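Local coordinates for protein minor fimbrium anchoring subunit Mfa2 (PDB 5NFI) that attaches the minor Mfa1 fimbriae to the bacterial outer membrane and regulates their length, supporting adhesion and biofilm formation, at residues 88-97 / 168-179; 21-30 / 42-52. All blocks are in the same frame, centred on the assembly; numbering follows the deposited sequence.

Contact 1. Residues 88-97 / 168-179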
# COMPACT_ATOMS: atom_id res chain seq x y z
N THR A 88 -18.86 -11.13 10.20
CA THR A 88 -18.02 -10.16 9.49
C THR A 88 -18.16 -10.27 7.97
O THR A 88 -18.19 -11.37 7.44
CB THR A 88 -16.55 -10.37 9.88
OG1 THR A 88 -16.40 -10.19 11.30
CG2 THR A 88 -15.66 -9.39 9.17
N THR A 89 -18.25 -9.14 7.26
CA THR A 89 -18.39 -9.18 5.80
C THR A 89 -17.20 -8.58 5.04
O THR A 89 -16.38 -7.86 5.62
CB THR A 89 -19.66 -8.47 5.35
OG1 THR A 89 -19.59 -7.08 5.69
CG2 THR A 89 -20.85 -9.08 6.03
N LYS A 90 -17.14 -8.87 3.74
CA LYS A 90 -16.00 -8.54 2.87
C LYS A 90 -15.59 -7.07 2.93
O LYS A 90 -14.42 -6.75 2.81
CB LYS A 90 -16.32 -8.93 1.40
CG LYS A 90 -17.50 -8.14 0.82
CD LYS A 90 -17.94 -8.44 -0.61
CE LYS A 90 -17.66 -9.85 -1.09
NZ LYS A 90 -18.33 -10.03 -2.42
N GLN A 91 -16.56 -6.18 3.12
CA GLN A 91 -16.31 -4.75 2.93
C GLN A 91 -16.19 -3.99 4.25
O GLN A 91 -16.14 -2.77 4.26
CB GLN A 91 -17.41 -4.12 2.07
CG GLN A 91 -18.75 -3.92 2.78
CD GLN A 91 -19.60 -5.20 2.95
OE1 GLN A 91 -19.21 -6.29 2.56
NE2 GLN A 91 -20.79 -5.04 3.53
N GLN A 92 -16.13 -4.70 5.37
CA GLN A 92 -15.87 -4.06 6.65
C GLN A 92 -14.39 -3.77 6.79
O GLN A 92 -13.56 -4.37 6.12
CB GLN A 92 -16.35 -4.94 7.80
CG GLN A 92 -17.86 -4.96 7.98
CD GLN A 92 -18.32 -5.97 9.03
OE1 GLN A 92 -18.71 -7.09 8.70
NE2 GLN A 92 -18.26 -5.58 10.30
N VAL A 93 -14.04 -2.83 7.66
CA VAL A 93 -12.65 -2.45 7.79
C VAL A 93 -11.86 -3.47 8.59
O VAL A 93 -12.08 -3.67 9.78
CB VAL A 93 -12.49 -1.06 8.43
CG1 VAL A 93 -11.02 -0.66 8.46
CG2 VAL A 93 -13.32 -0.03 7.66
N LEU A 94 -10.90 -4.10 7.93
CA LEU A 94 -10.01 -5.01 8.61
C LEU A 94 -8.99 -4.30 9.51
O LEU A 94 -8.65 -4.79 10.60
CB LEU A 94 -9.28 -5.86 7.58
CG LEU A 94 -8.19 -6.78 8.10
CD1 LEU A 94 -8.74 -7.68 9.22
CD2 LEU A 94 -7.64 -7.60 6.95
N MSE A 95 -8.55 -3.13 9.08
CA MSE A 95 -7.22 -2.64 9.41
C MSE A 95 -7.12 -1.13 9.36
O MSE A 95 -7.59 -0.52 8.41
CB MSE A 95 -6.26 -3.21 8.38
CG MSE A 95 -4.86 -3.51 8.77
SE MSE A 95 -4.05 -4.03 7.05
CE MSE A 95 -3.59 -2.26 6.38
N ARG A 96 -6.50 -0.53 10.38
CA ARG A 96 -6.14 0.88 10.31
C ARG A 96 -4.70 1.08 10.72
O ARG A 96 -4.28 0.59 11.76
CB ARG A 96 -7.05 1.72 11.19
CG ARG A 96 -8.44 1.88 10.63
CD ARG A 96 -9.29 2.75 11.50
NE ARG A 96 -10.71 2.55 11.22
CZ ARG A 96 -11.32 2.96 10.11
NH1 ARG A 96 -10.64 3.57 9.16
NH2 ARG A 96 -12.62 2.74 9.93
N LEU A 97 -3.93 1.82 9.92
CA LEU A 97 -2.55 2.10 10.31
C LEU A 97 -2.54 2.85 11.63
O LEU A 97 -3.29 3.81 11.83
CB LEU A 97 -1.83 2.90 9.24
CG LEU A 97 -0.34 3.14 9.53
CD1 LEU A 97 0.37 1.84 9.83
CD2 LEU A 97 0.34 3.86 8.36
N GLY A 168 -4.68 4.69 5.07
CA GLY A 168 -4.24 3.92 6.22
C GLY A 168 -5.25 2.89 6.69
O GLY A 168 -5.07 2.22 7.70
N SER A 169 -6.33 2.75 5.93
CA SER A 169 -7.42 1.88 6.33
C SER A 169 -7.86 1.00 5.18
O SER A 169 -8.11 1.48 4.07
CB SER A 169 -8.59 2.71 6.83
OG SER A 169 -8.17 3.48 7.93
N TYR A 170 -7.95 -0.31 5.43
CA TYR A 170 -8.28 -1.22 4.35
C TYR A 170 -9.41 -2.18 4.73
O TYR A 170 -9.49 -2.66 5.87
CB TYR A 170 -7.03 -1.98 3.91
CG TYR A 170 -6.02 -1.05 3.30
CD1 TYR A 170 -5.22 -0.24 4.11
CD2 TYR A 170 -5.87 -0.95 1.92
CE1 TYR A 170 -4.31 0.66 3.57
CE2 TYR A 170 -4.94 -0.05 1.37
CZ TYR A 170 -4.17 0.75 2.21
OH TYR A 170 -3.25 1.64 1.70
N ARG A 171 -10.30 -2.42 3.77
CA ARG A 171 -11.35 -3.41 3.93
C ARG A 171 -10.75 -4.80 3.88
O ARG A 171 -9.55 -4.95 3.64
CB ARG A 171 -12.42 -3.23 2.86
CG ARG A 171 -13.02 -1.86 2.85
CD ARG A 171 -14.22 -1.78 1.92
NE ARG A 171 -14.33 -0.46 1.31
CZ ARG A 171 -14.82 0.60 1.94
NH1 ARG A 171 -15.26 0.48 3.19
NH2 ARG A 171 -14.89 1.77 1.32
N PHE A 172 -11.57 -5.83 4.10
CA PHE A 172 -11.06 -7.19 4.02
C PHE A 172 -10.59 -7.51 2.61
O PHE A 172 -9.47 -8.00 2.43
CB PHE A 172 -12.11 -8.19 4.49
CG PHE A 172 -12.12 -8.36 5.96
CD1 PHE A 172 -12.91 -7.57 6.76
CD2 PHE A 172 -11.31 -9.30 6.56
CE1 PHE A 172 -12.90 -7.71 8.13
CE2 PHE A 172 -11.30 -9.45 7.92
CZ PHE A 172 -12.09 -8.66 8.71
N ASP A 173 -11.41 -7.21 1.61
CA ASP A 173 -10.93 -7.23 0.23
C ASP A 173 -9.85 -6.16 0.20
O ASP A 173 -9.78 -5.33 1.10
CB ASP A 173 -12.05 -6.98 -0.78
CG ASP A 173 -12.77 -5.65 -0.58
OD1 ASP A 173 -12.16 -4.65 -0.15
OD2 ASP A 173 -13.98 -5.59 -0.88
N GLY A 174 -9.00 -6.12 -0.80
CA GLY A 174 -7.86 -5.23 -0.62
C GLY A 174 -8.11 -3.73 -0.72
O GLY A 174 -7.16 -2.97 -0.84
N THR A 175 -9.37 -3.29 -0.68
CA THR A 175 -9.65 -1.90 -1.06
C THR A 175 -9.51 -0.87 0.06
O THR A 175 -9.69 -1.17 1.24
CB THR A 175 -11.06 -1.76 -1.65
OG1 THR A 175 -12.02 -1.84 -0.60
CG2 THR A 175 -11.29 -2.85 -2.67
N VAL A 176 -9.18 0.36 -0.32
CA VAL A 176 -8.93 1.41 0.65
C VAL A 176 -10.24 1.87 1.26
O VAL A 176 -11.15 2.28 0.55
CB VAL A 176 -8.21 2.61 0.01
CG1 VAL A 176 -8.19 3.82 0.97
CG2 VAL A 176 -6.81 2.19 -0.39
N ALA A 177 -10.31 1.76 2.58
CA ALA A 177 -11.44 2.25 3.33
C ALA A 177 -11.35 3.76 3.44
O ALA A 177 -10.26 4.33 3.55
CB ALA A 177 -11.48 1.60 4.70
N LYS A 178 -12.49 4.44 3.39
CA LYS A 178 -12.43 5.89 3.47
C LYS A 178 -12.04 6.31 4.89
O LYS A 178 -12.46 5.69 5.86
CB LYS A 178 -13.75 6.52 3.01
CG LYS A 178 -13.75 6.86 1.49
CD LYS A 178 -12.81 5.90 0.71
CE LYS A 178 -12.70 6.17 -0.78
NZ LYS A 178 -11.76 5.16 -1.37
N ALA A 179 -11.21 7.34 4.98
CA ALA A 179 -10.67 7.82 6.25
C ALA A 179 -10.13 9.25 6.12
O ALA A 179 -9.98 9.77 5.02
CB ALA A 179 -9.58 6.88 6.74

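Contact 2. Residues 21-30 / 42-52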
# COMPACT_ATOMS: atom_id res chain seq x y z
N TYR A 21 8.32 -14.84 -5.96
CA TYR A 21 7.89 -15.42 -4.69
C TYR A 21 8.60 -14.75 -3.53
O TYR A 21 9.38 -15.38 -2.81
CB TYR A 21 8.17 -16.93 -4.67
CG TYR A 21 7.44 -17.66 -5.76
CD1 TYR A 21 6.09 -17.97 -5.62
CD2 TYR A 21 8.08 -18.03 -6.93
CE1 TYR A 21 5.41 -18.64 -6.62
CE2 TYR A 21 7.41 -18.70 -7.94
CZ TYR A 21 6.07 -19.00 -7.78
OH TYR A 21 5.39 -19.68 -8.77
N PRO A 22 8.30 -13.46 -3.31
CA PRO A 22 9.10 -12.55 -2.49
C PRO A 22 9.40 -13.08 -1.10
O PRO A 22 8.47 -13.47 -0.38
CB PRO A 22 8.23 -11.30 -2.40
CG PRO A 22 7.27 -11.40 -3.52
CD PRO A 22 7.01 -12.85 -3.69
N ALA A 23 10.67 -13.09 -0.73
CA ALA A 23 11.06 -13.44 0.63
C ALA A 23 10.49 -12.46 1.65
O ALA A 23 10.36 -12.79 2.82
CB ALA A 23 12.57 -13.48 0.74
N GLU A 24 10.15 -11.26 1.18
CA GLU A 24 9.66 -10.17 2.02
C GLU A 24 8.41 -10.55 2.78
O GLU A 24 8.12 -9.97 3.82
CB GLU A 24 9.36 -8.92 1.17
CG GLU A 24 10.57 -8.08 0.79
CD GLU A 24 11.46 -8.76 -0.23
OE1 GLU A 24 11.14 -9.89 -0.67
OE2 GLU A 24 12.49 -8.15 -0.61
N VAL A 25 7.66 -11.52 2.24
CA VAL A 25 6.43 -11.96 2.90
C VAL A 25 6.75 -12.98 3.97
O VAL A 25 7.11 -14.10 3.64
CB VAL A 25 5.45 -12.55 1.90
CG1 VAL A 25 4.19 -13.01 2.62
CG2 VAL A 25 5.12 -11.49 0.84
N ALA A 26 6.62 -12.60 5.24
CA ALA A 26 7.02 -13.47 6.36
C ALA A 26 5.86 -14.08 7.13
O ALA A 26 6.05 -15.02 7.90
CB ALA A 26 7.91 -12.72 7.33
N ARG A 27 4.66 -13.54 6.93
CA ARG A 27 3.51 -14.09 7.62
C ARG A 27 2.25 -13.78 6.83
O ARG A 27 2.27 -12.94 5.95
CB ARG A 27 3.42 -13.53 9.04
CG ARG A 27 3.12 -12.05 9.12
CD ARG A 27 3.19 -11.56 10.56
NE ARG A 27 2.33 -12.30 11.48
CZ ARG A 27 1.00 -12.19 11.54
NH1 ARG A 27 0.34 -11.39 10.71
NH2 ARG A 27 0.33 -12.91 12.42
N LEU A 28 1.16 -14.48 7.13
CA LEU A 28 -0.05 -14.40 6.33
C LEU A 28 -1.30 -14.39 7.20
O LEU A 28 -1.36 -15.04 8.24
CB LEU A 28 -0.14 -15.59 5.34
CG LEU A 28 0.79 -15.55 4.12
CD1 LEU A 28 0.79 -16.89 3.43
CD2 LEU A 28 0.41 -14.42 3.13
N ASN A 29 -2.29 -13.62 6.76
CA ASN A 29 -3.63 -13.65 7.30
C ASN A 29 -4.55 -13.94 6.11
O ASN A 29 -4.72 -13.09 5.24
CB ASN A 29 -4.01 -12.34 7.99
CG ASN A 29 -3.18 -12.05 9.25
OD1 ASN A 29 -2.00 -11.73 9.19
ND2 ASN A 29 -3.84 -12.11 10.40
N VAL A 30 -5.11 -15.13 6.05
CA VAL A 30 -5.90 -15.55 4.90
C VAL A 30 -7.34 -15.81 5.31
O VAL A 30 -7.61 -16.61 6.22
CB VAL A 30 -5.29 -16.79 4.25
CG1 VAL A 30 -5.98 -17.09 2.94
CG2 VAL A 30 -3.82 -16.56 4.01
N ALA A 42 -10.94 -17.95 8.97
CA ALA A 42 -9.90 -16.97 9.29
C ALA A 42 -8.61 -17.64 9.75
O ALA A 42 -8.59 -18.27 10.80
CB ALA A 42 -10.39 -15.99 10.35
N ASN A 43 -7.54 -17.48 8.99
CA ASN A 43 -6.32 -18.23 9.27
C ASN A 43 -5.06 -17.38 9.33
O ASN A 43 -4.91 -16.40 8.59
CB ASN A 43 -6.14 -19.32 8.22
CG ASN A 43 -7.37 -20.17 8.05
OD1 ASN A 43 -7.66 -21.04 8.88
ND2 ASN A 43 -8.12 -19.94 6.98
N VAL A 44 -4.15 -17.76 10.21
CA VAL A 44 -2.91 -17.04 10.40
C VAL A 44 -1.72 -17.98 10.23
O VAL A 44 -1.68 -19.06 10.82
CB VAL A 44 -2.87 -16.37 11.79
CG1 VAL A 44 -1.55 -15.66 11.99
CG2 VAL A 44 -4.05 -15.40 11.96
N PHE A 45 -0.74 -17.59 9.42
CA PHE A 45 0.44 -18.44 9.22
C PHE A 45 1.73 -17.66 9.46
O PHE A 45 2.03 -16.70 8.76
CB PHE A 45 0.45 -19.06 7.82
CG PHE A 45 -0.85 -19.70 7.43
CD1 PHE A 45 -1.25 -20.88 8.02
CD2 PHE A 45 -1.67 -19.13 6.48
CE1 PHE A 45 -2.45 -21.48 7.67
CE2 PHE A 45 -2.87 -19.71 6.12
CZ PHE A 45 -3.26 -20.89 6.73
N GLU A 46 2.48 -18.08 10.47
CA GLU A 46 3.78 -17.50 10.73
C GLU A 46 4.84 -18.26 9.92
O GLU A 46 4.53 -19.26 9.29
CB GLU A 46 4.09 -17.53 12.23
CG GLU A 46 2.93 -17.09 13.11
CD GLU A 46 2.67 -15.59 13.05
OE1 GLU A 46 3.59 -14.84 12.64
OE2 GLU A 46 1.55 -15.17 13.43
N ASP A 47 6.06 -17.75 9.92
CA ASP A 47 7.21 -18.39 9.27
C ASP A 47 6.99 -18.67 7.78
O ASP A 47 7.50 -19.66 7.24
CB ASP A 47 7.56 -19.66 10.02
CG ASP A 47 7.76 -19.41 11.51
OD1 ASP A 47 8.24 -18.31 11.85
OD2 ASP A 47 7.43 -20.31 12.32
N VAL A 48 6.25 -17.80 7.12
CA VAL A 48 5.99 -17.96 5.70
C VAL A 48 7.26 -17.78 4.87
O VAL A 48 8.01 -16.82 5.03
CB VAL A 48 4.92 -16.96 5.22
CG1 VAL A 48 4.82 -16.96 3.70
CG2 VAL A 48 3.58 -17.30 5.84
N GLN A 49 7.49 -18.74 3.99
CA GLN A 49 8.46 -18.62 2.92
C GLN A 49 7.75 -18.97 1.63
O GLN A 49 7.59 -20.13 1.32
CB GLN A 49 9.65 -19.54 3.12
CG GLN A 49 10.77 -19.00 3.95
CD GLN A 49 12.03 -19.81 3.72
OE1 GLN A 49 11.97 -20.98 3.33
NE2 GLN A 49 13.19 -19.19 3.93
N LEU A 50 7.28 -17.97 0.91
CA LEU A 50 6.62 -18.20 -0.36
C LEU A 50 7.49 -19.04 -1.27
O LEU A 50 8.71 -18.88 -1.28
CB LEU A 50 6.28 -16.89 -1.05
CG LEU A 50 5.42 -15.97 -0.21
CD1 LEU A 50 5.07 -14.73 -1.01
CD2 LEU A 50 4.18 -16.72 0.24
N SER A 51 6.87 -19.92 -2.04
CA SER A 51 7.61 -20.76 -2.96
C SER A 51 6.72 -21.24 -4.10
O SER A 51 5.50 -21.25 -3.98
CB SER A 51 8.21 -21.93 -2.22
OG SER A 51 8.61 -22.92 -3.13
N ALA A 52 7.35 -21.62 -5.21
CA ALA A 52 6.63 -21.99 -6.43
C ALA A 52 5.73 -23.19 -6.21
O ALA A 52 4.68 -23.31 -6.83
CB ALA A 52 7.62 -22.27 -7.55

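Contact 1. Residues 88-97 / 168-179
Strand 93-97 carries a classic beta bulge where Leu94 and Met95 together stand opposite the single residue Tyr170 of the antiparallel strand 169-171. Tyr170 O accepts from Leu94 N at 2.9 Å and, weakly, from Met95 N. Tyr170 N gives to Met95 O at 3.0 Å. On the side chains of this pair, CE of selenomethionine Met95 reaches CD1 of the tyrosine ring. The selenomethionine chain runs next to the tyrosine in the same direction.

Phe172, just past the short strand 169-171, buries more area here than any other residue. Phe172 CB lies 3.2 Å from Lys90 O. CG stands beside the backbone N (chi1 -85°), which lays the ring against Leu94. Leu94 CB sits over the middle of one face, 3.9 Å from the centroid of the Phe172 ring, in a CH-pi contact almost on the ring normal. CD1 meets Gln92 O and Thr89 O. Phe172 CE1 touches Thr88 CG2 at 3.4 Å. CD2 lies near both methyls of Leu94. Phe172 CE2 meets Leu94 CD1 at 3.4 Å, and the same methyl reaches CZ. Tyr31, edge-to-face, and Phe33 also meet this ring.

Next in sequence, Asp173 N gives a nearly straight bond to Lys90 O. Asp173 OD1 forms an Asx turn with Thr175 N and also accepts from Thr175 OG1. Near the other end of the pair, Arg96 and Ser169 project on the same face of the sheet. The arginine chain runs extended as far as NE. Val93 CG1 lies over the centre of its guanidinium, while Arg96 NH1 makes a weak 2.8 Å bond to Ser169 OG.

Contact 2. Residues 21-30 / 42-52
Arg27 NH2 bonds to Glu46 OE2 at 2.8 Å, as one half of a side-on salt bridge. The other half runs from Arg27 NE to Glu46 OE1 at 3.1 Å. Each nitrogen takes its own oxygen on the syn side, but the two planes are 44° apart, so the guanidinium and carboxylate are not coplanar. The two side chains run next to each other in the same direction. The arginine bends at chi3 (-55°) and the glutamate at chi2 (-73°), which brings the charged groups together. Arg27 NH1 also makes a weak bond to Asn29 OD1, and Val44 CG1 touches NH2.

Next to this pair in sequence, the backbones form a ladder. Leu28 and Phe45 exchange two N-H to O bonds, as do Val30 and Asn43. Val30 O also receives a weak bond from Asn43 ND2, whose stronger partner is Ser41 OG. Leu28, Val30, Asn43 and Phe45 share one face of the sheet. There Val30 CG2 meets the edge of the Phe45 ring, 3.9 Å from Phe45 CE2. Trp56 meets the same ring.

Beyond the strands the contact continues through loops. Val48 N binds Ala26 O at 2.9 Å, from well above the carbonyl plane. Val48 CG2 touches Leu28 CD1 at 3.7 Å. Leu50 CD1 packs on Val25 CB, also at 3.7 Å, and on Pro22 CD. At the far end Ala52 CA lies over one face of the Tyr21 ring, in a CH-pi contact 3.7 Å from its centroid. Phe9 of strand 3-10 packs against Leu28, Val30 and Leu50. The whole is an antiparallel beta hairpin, extended by loops past its open end, in a fimbrillin-superfamily protein of the transthyretin clan.

In the fold
From the N terminus, the chain first runs through residues 21-30. Contact 2 closes a short loop when strand 39-45 returns beside strand 28-33 as the second arm of a hairpin, with 46-52 running on past it. Contact 1 opens later, at 88-97, and closes a loop of 70 residues at 168-179. The two are in series, so they neither nest nor cross. Their centres are 20 Å apart. Strand 28-33 pairs with strand 64-72, whose Trp71 NE1 bonds to Phe172 O. Leu39 and Gly37 in the hairpin bond to the backbones of Thr88 and Lys90. In contact 1 strand 169-171, from the connection between strands 159-165 and 182-190, joins the small sheet that also holds 78-80.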